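Local coordinates for peptidoglycan synthase activator LpoP (Pseudomonas aeruginosa, PDB 6W5Q), which is a lipoprotein that activates peptidoglycan synthesis, its C-terminal tetratricopeptide-repeat domain probably serving as a protein-binding module for a cell-wall synthase, at residues G88-I93 with R110-V115; D64-E69 with E98-S103. All coordinates share one frame; numbering follows the deposited sequence.

Contact 1: G88-I93 with R110-V115. With SO4 (sulfate ion), chain J.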
ATOM      1  N   GLY A  88       4.184  -2.788  -8.081  1.00 32.07           N
ATOM      2  CA  GLY A  88       3.625  -3.291  -6.835  1.00 32.75           C
ATOM      3  C   GLY A  88       2.294  -2.651  -6.490  1.00 30.90           C
ATOM      4  O   GLY A  88       1.330  -3.339  -6.140  1.00 32.34           O
ATOM      5  N   LEU A  89       2.219  -1.323  -6.584  1.00 28.77           N
ATOM      6  CA  LEU A  89       0.984  -0.619  -6.228  1.00 29.99           C
ATOM      7  C   LEU A  89      -0.167  -1.014  -7.163  1.00 31.61           C
ATOM      8  O   LEU A  89      -1.296  -1.254  -6.708  1.00 28.03           O
ATOM      9  CB  LEU A  89       1.232   0.902  -6.229  1.00 25.07           C
ATOM     10  CG  LEU A  89       2.054   1.468  -5.039  1.00 34.61           C
ATOM     11  CD1 LEU A  89       2.751   2.772  -5.379  1.00 27.92           C
ATOM     12  CD2 LEU A  89       1.206   1.671  -3.753  1.00 24.31           C
ATOM     13  N   TRP A  90       0.103  -1.140  -8.468  1.00 31.36           N
ATOM     14  CA  TRP A  90      -0.967  -1.552  -9.373  1.00 29.69           C
ATOM     15  C   TRP A  90      -1.484  -2.949  -9.031  1.00 28.34           C
ATOM     16  O   TRP A  90      -2.698  -3.185  -9.049  1.00 29.95           O
ATOM     17  CB  TRP A  90      -0.501  -1.492 -10.825  1.00 31.15           C
ATOM     18  CG  TRP A  90      -0.598  -0.127 -11.430  1.00 30.15           C
ATOM     19  CD1 TRP A  90       0.425   0.604 -11.965  1.00 34.41           C
ATOM     20  CD2 TRP A  90      -1.788   0.676 -11.583  1.00 30.12           C
ATOM     21  NE1 TRP A  90      -0.051   1.808 -12.436  1.00 36.91           N
ATOM     22  CE2 TRP A  90      -1.402   1.875 -12.220  1.00 27.83           C
ATOM     23  CE3 TRP A  90      -3.136   0.493 -11.247  1.00 28.21           C
ATOM     24  CZ2 TRP A  90      -2.311   2.891 -12.518  1.00 30.86           C
ATOM     25  CZ3 TRP A  90      -4.041   1.512 -11.545  1.00 34.10           C
ATOM     26  CH2 TRP A  90      -3.621   2.695 -12.169  1.00 29.97           C
ATOM     27  N   GLU A  91      -0.580  -3.885  -8.708  1.00 30.28           N
ATOM     28  CA  GLU A  91      -1.019  -5.216  -8.290  1.00 35.33           C
ATOM     29  C   GLU A  91      -1.907  -5.139  -7.052  1.00 34.12           C
ATOM     30  O   GLU A  91      -2.929  -5.823  -6.971  1.00 33.68           O
ATOM     31  CB  GLU A  91       0.182  -6.130  -8.027  1.00 30.14           C
ATOM     32  CG  GLU A  91      -0.222  -7.473  -7.424  1.00 33.14           C
ATOM     33  CD  GLU A  91      -1.197  -8.267  -8.321  1.00 39.45           C
ATOM     34  OE1 GLU A  91      -1.170  -8.087  -9.564  1.00 37.69           O
ATOM     35  OE2 GLU A  91      -1.998  -9.080  -7.784  1.00 41.23           O
ATOM     36  N   LEU A  92      -1.539  -4.292  -6.086  1.00 33.33           N
ATOM     37  CA  LEU A  92      -2.411  -4.049  -4.941  1.00 32.75           C
ATOM     38  C   LEU A  92      -3.764  -3.506  -5.377  1.00 31.30           C
ATOM     39  O   LEU A  92      -4.804  -3.881  -4.825  1.00 29.57           O
ATOM     40  CB  LEU A  92      -1.749  -3.063  -3.976  1.00 33.57           C
ATOM     41  CG  LEU A  92      -0.990  -3.630  -2.778  1.00 41.90           C
ATOM     42  CD1 LEU A  92       0.076  -4.634  -3.223  1.00 44.09           C
ATOM     43  CD2 LEU A  92      -0.385  -2.483  -1.938  1.00 37.95           C
ATOM     44  N   ILE A  93      -3.773  -2.594  -6.345  1.00 28.44           N
ATOM     45  CA  ILE A  93      -5.038  -2.024  -6.805  1.00 31.61           C
ATOM     46  C   ILE A  93      -5.891  -3.094  -7.485  1.00 27.57           C
ATOM     47  O   ILE A  93      -7.108  -3.157  -7.281  1.00 29.08           O
ATOM     48  CB  ILE A  93      -4.759  -0.825  -7.731  1.00 29.78           C
ATOM     49  CG1 ILE A  93      -4.134   0.317  -6.928  1.00 26.79           C
ATOM     50  CG2 ILE A  93      -6.028  -0.389  -8.474  1.00 33.09           C
ATOM     51  CD1 ILE A  93      -3.579   1.430  -7.768  1.00 30.56           C
ATOM     52  N   ARG A 110      -3.769  -4.839 -13.578  1.00 32.67           N
ATOM     53  CA  ARG A 110      -2.642  -5.734 -13.800  1.00 37.54           C
ATOM     54  C   ARG A 110      -1.998  -5.475 -15.145  1.00 43.37           C
ATOM     55  O   ARG A 110      -0.821  -5.798 -15.337  1.00 43.83           O
ATOM     56  CB  ARG A 110      -3.089  -7.194 -13.727  1.00 39.19           C
ATOM     57  CG  ARG A 110      -3.651  -7.596 -12.393  1.00 34.16           C
ATOM     58  CD  ARG A 110      -3.449  -9.082 -12.099  1.00 42.91           C
ATOM     59  NE  ARG A 110      -3.541  -9.327 -10.658  1.00 41.36           N
ATOM     60  CZ  ARG A 110      -4.668  -9.628 -10.022  1.00 41.86           C
ATOM     61  NH1 ARG A 110      -5.805  -9.749 -10.707  1.00 38.85           N
ATOM     62  NH2 ARG A 110      -4.656  -9.812  -8.703  1.00 42.48           N
ATOM     63  N   GLN A 111      -2.767  -4.920 -16.091  1.00 39.79           N
ATOM     64  CA  GLN A 111      -2.205  -4.508 -17.376  1.00 43.32           C
ATOM     65  C   GLN A 111      -1.229  -3.350 -17.205  1.00 47.22           C
ATOM     66  O   GLN A 111      -0.203  -3.287 -17.894  1.00 47.26           O
ATOM     67  CB  GLN A 111      -3.324  -4.099 -18.330  1.00 43.59           C
ATOM     68  CG  GLN A 111      -3.608  -5.044 -19.444  1.00 51.45           C
ATOM     69  CD  GLN A 111      -4.412  -4.376 -20.542  1.00 59.76           C
ATOM     70  OE1 GLN A 111      -4.614  -3.159 -20.526  1.00 62.56           O
ATOM     71  NE2 GLN A 111      -4.867  -5.163 -21.506  1.00 58.67           N
ATOM     72  N   LYS A 112      -1.549  -2.410 -16.303  1.00 47.03           N
ATOM     73  CA  LYS A 112      -0.679  -1.257 -16.076  1.00 45.19           C
ATOM     74  C   LYS A 112       0.554  -1.640 -15.286  1.00 47.58           C
ATOM     75  O   LYS A 112       1.609  -1.022 -15.453  1.00 59.77           O
ATOM     76  CB  LYS A 112      -1.436  -0.140 -15.351  1.00 40.16           C
ATOM     77  CG  LYS A 112      -2.809   0.090 -15.904  1.00 38.77           C
ATOM     78  CD  LYS A 112      -3.482   1.327 -15.389  1.00 39.01           C
ATOM     79  CE  LYS A 112      -4.868   1.444 -16.045  1.00 48.44           C
ATOM     80  NZ  LYS A 112      -5.787   2.352 -15.317  1.00 46.57           N
ATOM     81  N   ALA A 113       0.436  -2.639 -14.415  1.00 46.27           N
ATOM     82  CA  ALA A 113       1.599  -3.129 -13.695  1.00 45.56           C
ATOM     83  C   ALA A 113       2.611  -3.747 -14.652  1.00 58.01           C
ATOM     84  O   ALA A 113       3.821  -3.640 -14.428  1.00 60.03           O
ATOM     85  CB  ALA A 113       1.155  -4.137 -12.631  1.00 39.57           C
ATOM     86  N   LYS A 114       2.136  -4.363 -15.739  1.00 56.66           N
ATOM     87  CA  LYS A 114       3.009  -5.097 -16.648  1.00 61.60           C
ATOM     88  C   LYS A 114       3.674  -4.191 -17.671  1.00 69.66           C
ATOM     89  O   LYS A 114       4.739  -4.545 -18.191  1.00 81.38           O
ATOM     90  CB  LYS A 114       2.230  -6.212 -17.362  1.00 59.14           C
ATOM     91  CG  LYS A 114       2.145  -7.557 -16.596  1.00 64.57           C
ATOM     92  CD  LYS A 114       1.889  -7.370 -15.090  1.00 65.40           C
ATOM     93  CE  LYS A 114       1.214  -8.567 -14.429  1.00 62.55           C
ATOM     94  NZ  LYS A 114       0.450  -8.140 -13.208  1.00 56.26           N
ATOM     95  N   VAL A 115       3.086  -3.032 -17.960  1.00 71.30           N
ATOM     96  CA  VAL A 115       3.711  -2.065 -18.858  1.00 78.00           C
ATOM     97  C   VAL A 115       3.612  -0.677 -18.231  1.00 78.04           C
ATOM     98  O   VAL A 115       2.626   0.045 -18.419  1.00 75.23           O
ATOM     99  CB  VAL A 115       3.091  -2.128 -20.270  1.00 80.72           C
ATOM    100  CG1 VAL A 115       1.562  -2.099 -20.225  1.00 74.29           C
ATOM    101  CG2 VAL A 115       3.636  -1.025 -21.156  1.00 84.32           C
TER
HETATM  102  S   SO4 J 302      -5.494   5.653 -14.067  1.00 68.64           S
HETATM  103  O1  SO4 J 302      -6.603   4.815 -13.601  1.00 56.60           O
HETATM  104  O2  SO4 J 302      -6.005   6.974 -14.428  1.00 65.60           O
HETATM  105  O3  SO4 J 302      -4.499   5.808 -13.003  1.00 72.02           O
HETATM  106  O4  SO4 J 302      -4.836   5.048 -15.228  1.00 63.43           O
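Lys112 lies across one face of the Trp90 indole, while the neighbouring Glu91 meets Arg110 side-on; one aromatic and one ionic contact join the two helices. The lysine covers the indole with two parts of its chain: CB sits over the ring system offset toward the rim, and Lys112 CD stands 3.6 Å from the centroid of the Trp90 six-membered ring, 19° off its normal, a CH-pi contact. Extended beyond CG, the chain carries Lys112 NZ past the ring to a sulfate, probably from the crystallisation liquor, where it donates a hydrogen bond to sulfate O4 at 2.9 Å; sulfate O3 lies in the indole plane at the edge, 3.3 Å from Trp90 CH2. Nearer the backbone, Trp90 CB packs on Ala113 CB at 3.6 Å. Glu91 starts out with CG opposite its own N (chi1 173°) and bends at chi2, which turns its carboxylate to the guanidinium. Arg110 NE meets the syn lone pair of Glu91 OE1 at 2.9 Å, and Arg110 NH2 reaches Glu91 OE2 from somewhat out of the carboxylate plane, the two flat groups being modestly twisted against each other. Lys114 NZ adds a long ionic contact to Glu91 OE1, and Arg110 also pairs with Glu98. With segment axes 8.0 Å apart and nearly antiparallel (169°), the two helices form a helical hairpin, as in tetratricopeptide-type repeats.

Contact 2: D64-E69 with E98-S103; sequences DAAQAE and EKQGDS
Gln100 and Glu69 reach toward each other on long chains: the glutamine has CG beside its backbone N and runs extended to its amide, while Glu69 places CG anti to N (chi1 -172°) and also stretches out, which carries its carboxylate to the amide. Gln100 NE2 donates to Glu69 OE1 at 2.9 Å in a fairly straight bond (163°). The acceptor lies close to the amide plane, but the N-H comes down on OE1 from above the carboxylate plane, and the two flat groups are steeply turned against each other. The rest of the glutamine lies along the first turn of helix 65-78. Gln100 CG rests against Ala65 CB at 3.8 Å, and Gln100 OE1 comes within 3.4 Å of Ala66 CB, the small alanines letting the amide lie close to the helix. Lys99 CB also packs on Ala65 CB, at 4.0 Å. Both polar ends have further partners: Gln100 NE2 also bonds Ala96 O, while Glu69 OE2 forms a salt bridge with Arg73 and Glu69 OE1 one with Arg97, which would probably favour the charged carboxylate. Asp102 OD2 caps helix 103-114 at Gly105 N. Gly101, at positive phi, is the C-prime residue of a Schellman motif, with Gly101 N bonded to Glu98 O and Asp102 N to Arg97 O; this helix end packs against the start of an earlier helix within a tetratricopeptide-type array.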
ATOM      1  N   ASP A  64     -10.411  -4.385   4.010  1.00 37.69           N
ATOM      2  CA  ASP A  64     -10.919  -3.048   3.682  1.00 36.74           C
ATOM      3  C   ASP A  64     -10.426  -2.631   2.294  1.00 35.86           C
ATOM      4  O   ASP A  64      -9.565  -1.755   2.125  1.00 33.35           O
ATOM      5  CB  ASP A  64     -10.508  -2.053   4.758  1.00 34.67           C
ATOM      6  CG  ASP A  64     -11.173  -2.347   6.082  1.00 42.53           C
ATOM      7  OD1 ASP A  64     -12.364  -2.726   6.052  1.00 47.16           O
ATOM      8  OD2 ASP A  64     -10.515  -2.219   7.141  1.00 46.29           O
ATOM      9  N   ALA A  65     -11.038  -3.268   1.289  1.00 33.56           N
ATOM     10  CA  ALA A  65     -10.530  -3.206  -0.084  1.00 33.90           C
ATOM     11  C   ALA A  65     -10.664  -1.811  -0.681  1.00 32.14           C
ATOM     12  O   ALA A  65      -9.702  -1.282  -1.244  1.00 29.81           O
ATOM     13  CB  ALA A  65     -11.260  -4.232  -0.961  1.00 34.49           C
ATOM     14  N   ALA A  66     -11.863  -1.219  -0.610  1.00 33.38           N
ATOM     15  CA  ALA A  66     -12.054   0.119  -1.157  1.00 32.86           C
ATOM     16  C   ALA A  66     -11.096   1.116  -0.512  1.00 29.74           C
ATOM     17  O   ALA A  66     -10.529   1.974  -1.200  1.00 33.25           O
ATOM     18  CB  ALA A  66     -13.511   0.558  -0.977  1.00 28.77           C
ATOM     19  N   GLN A  67     -10.881   1.000   0.802  1.00 30.17           N
ATOM     20  CA  GLN A  67      -9.907   1.852   1.487  1.00 33.86           C
ATOM     21  C   GLN A  67      -8.506   1.652   0.931  1.00 30.70           C
ATOM     22  O   GLN A  67      -7.816   2.623   0.594  1.00 27.51           O
ATOM     23  CB  GLN A  67      -9.904   1.552   2.988  1.00 30.95           C
ATOM     24  CG  GLN A  67     -10.976   2.260   3.725  1.00 29.52           C
ATOM     25  CD  GLN A  67     -10.964   1.925   5.195  1.00 32.87           C
ATOM     26  OE1 GLN A  67      -9.944   2.085   5.885  1.00 36.73           O
ATOM     27  NE2 GLN A  67     -12.066   1.393   5.674  1.00 32.76           N
ATOM     28  N   ALA A  68      -8.054   0.388   0.873  1.00 25.49           N
ATOM     29  CA  ALA A  68      -6.723   0.059   0.366  1.00 26.64           C
ATOM     30  C   ALA A  68      -6.502   0.620  -1.017  1.00 31.83           C
ATOM     31  O   ALA A  68      -5.396   1.066  -1.350  1.00 28.10           O
ATOM     32  CB  ALA A  68      -6.533  -1.463   0.310  1.00 27.58           C
ATOM     33  N   GLU A  69      -7.540   0.564  -1.855  1.00 28.52           N
ATOM     34  CA  GLU A  69      -7.397   0.995  -3.235  1.00 26.78           C
ATOM     35  C   GLU A  69      -7.026   2.472  -3.298  1.00 26.56           C
ATOM     36  O   GLU A  69      -6.128   2.865  -4.054  1.00 30.34           O
ATOM     37  CB  GLU A  69      -8.705   0.710  -3.982  1.00 27.06           C
ATOM     38  CG  GLU A  69      -8.636   0.938  -5.474  1.00 36.03           C
ATOM     39  CD  GLU A  69     -10.017   0.961  -6.116  1.00 39.67           C
ATOM     40  OE1 GLU A  69     -11.009   0.553  -5.464  1.00 35.77           O
ATOM     41  OE2 GLU A  69     -10.113   1.394  -7.278  1.00 39.65           O
ATOM     42  N   GLU A  98     -10.603  -6.699  -7.332  1.00 33.55           N
ATOM     43  CA  GLU A  98     -11.080  -8.081  -7.268  1.00 34.57           C
ATOM     44  C   GLU A  98     -11.962  -8.322  -6.047  1.00 37.61           C
ATOM     45  O   GLU A  98     -13.039  -8.921  -6.146  1.00 36.27           O
ATOM     46  CB  GLU A  98      -9.879  -9.036  -7.231  1.00 36.85           C
ATOM     47  CG  GLU A  98      -9.305  -9.362  -8.578  1.00 43.91           C
ATOM     48  CD  GLU A  98      -8.095 -10.284  -8.514  1.00 46.97           C
ATOM     49  OE1 GLU A  98      -7.356 -10.267  -7.497  1.00 41.86           O
ATOM     50  OE2 GLU A  98      -7.880 -11.021  -9.498  1.00 53.66           O
ATOM     51  N   LYS A  99     -11.496  -7.893  -4.872  1.00 32.27           N
ATOM     52  CA  LYS A  99     -12.233  -8.174  -3.653  1.00 32.39           C
ATOM     53  C   LYS A  99     -13.500  -7.348  -3.571  1.00 32.79           C
ATOM     54  O   LYS A  99     -14.390  -7.681  -2.781  1.00 38.23           O
ATOM     55  CB  LYS A  99     -11.336  -7.935  -2.434  1.00 39.51           C
ATOM     56  CG  LYS A  99     -10.140  -8.881  -2.397  1.00 42.00           C
ATOM     57  CD  LYS A  99      -9.371  -8.760  -1.105  1.00 53.18           C
ATOM     58  CE  LYS A  99      -8.268  -9.798  -1.011  1.00 57.49           C
ATOM     59  NZ  LYS A  99      -7.712  -9.828   0.375  1.00 66.55           N
ATOM     60  N   GLN A 100     -13.608  -6.297  -4.386  1.00 33.51           N
ATOM     61  CA  GLN A 100     -14.834  -5.522  -4.520  1.00 33.32           C
ATOM     62  C   GLN A 100     -15.765  -6.091  -5.585  1.00 36.49           C
ATOM     63  O   GLN A 100     -16.795  -5.477  -5.890  1.00 34.06           O
ATOM     64  CB  GLN A 100     -14.494  -4.065  -4.833  1.00 28.96           C
ATOM     65  CG  GLN A 100     -13.866  -3.335  -3.645  1.00 39.57           C
ATOM     66  CD  GLN A 100     -13.309  -1.972  -4.000  1.00 35.09           C
ATOM     67  OE1 GLN A 100     -14.026  -0.969  -3.987  1.00 34.63           O
ATOM     68  NE2 GLN A 100     -12.015  -1.926  -4.302  1.00 32.15           N
ATOM     69  N   GLY A 101     -15.430  -7.254  -6.146  1.00 35.96           N
ATOM     70  CA  GLY A 101     -16.238  -7.856  -7.186  1.00 33.56           C
ATOM     71  C   GLY A 101     -15.994  -7.303  -8.573  1.00 33.66           C
ATOM     72  O   GLY A 101     -16.852  -7.454  -9.446  1.00 34.86           O
ATOM     73  N   ASP A 102     -14.845  -6.683  -8.809  1.00 30.65           N
ATOM     74  CA  ASP A 102     -14.568  -5.951 -10.042  1.00 34.19           C
ATOM     75  C   ASP A 102     -13.409  -6.621 -10.794  1.00 38.12           C
ATOM     76  O   ASP A 102     -12.246  -6.224 -10.663  1.00 35.20           O
ATOM     77  CB  ASP A 102     -14.251  -4.501  -9.714  1.00 31.09           C
ATOM     78  CG  ASP A 102     -13.954  -3.675 -10.942  1.00 35.79           C
ATOM     79  OD1 ASP A 102     -13.292  -2.628 -10.794  1.00 36.96           O
ATOM     80  OD2 ASP A 102     -14.375  -4.072 -12.060  1.00 41.14           O
ATOM     81  N   SER A 103     -13.725  -7.633 -11.605  1.00 32.77           N
ATOM     82  CA  SER A 103     -12.660  -8.311 -12.338  1.00 35.17           C
ATOM     83  C   SER A 103     -12.186  -7.531 -13.567  1.00 29.52           C
ATOM     84  O   SER A 103     -11.057  -7.746 -14.011  1.00 28.92           O
ATOM     85  CB  SER A 103     -13.099  -9.719 -12.743  1.00 45.98           C
ATOM     86  OG  SER A 103     -13.756  -9.723 -13.988  1.00 45.08           O
TER

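In the fold
The two contacts lie about 14 Å apart, centre to centre, and share helix 83-99. Contact 1 joins the middle of that helix to the end of helix 103-114; contact 2 joins its C-terminal end and the following turn to the start of helix 65-78. Along the chain their segments alternate, 64-69, 88-93, 98-103, 110-115. They also touch directly: Arg110 NH1 forms a salt bridge with Glu98 OE2 at 2.7 Å, and Ile93 CG2 packs on Glu69 CG. Because both contacts use helix 83-99, that helix lies between helices 65-78 and 103-114 and is packed against both in this all-helical domain.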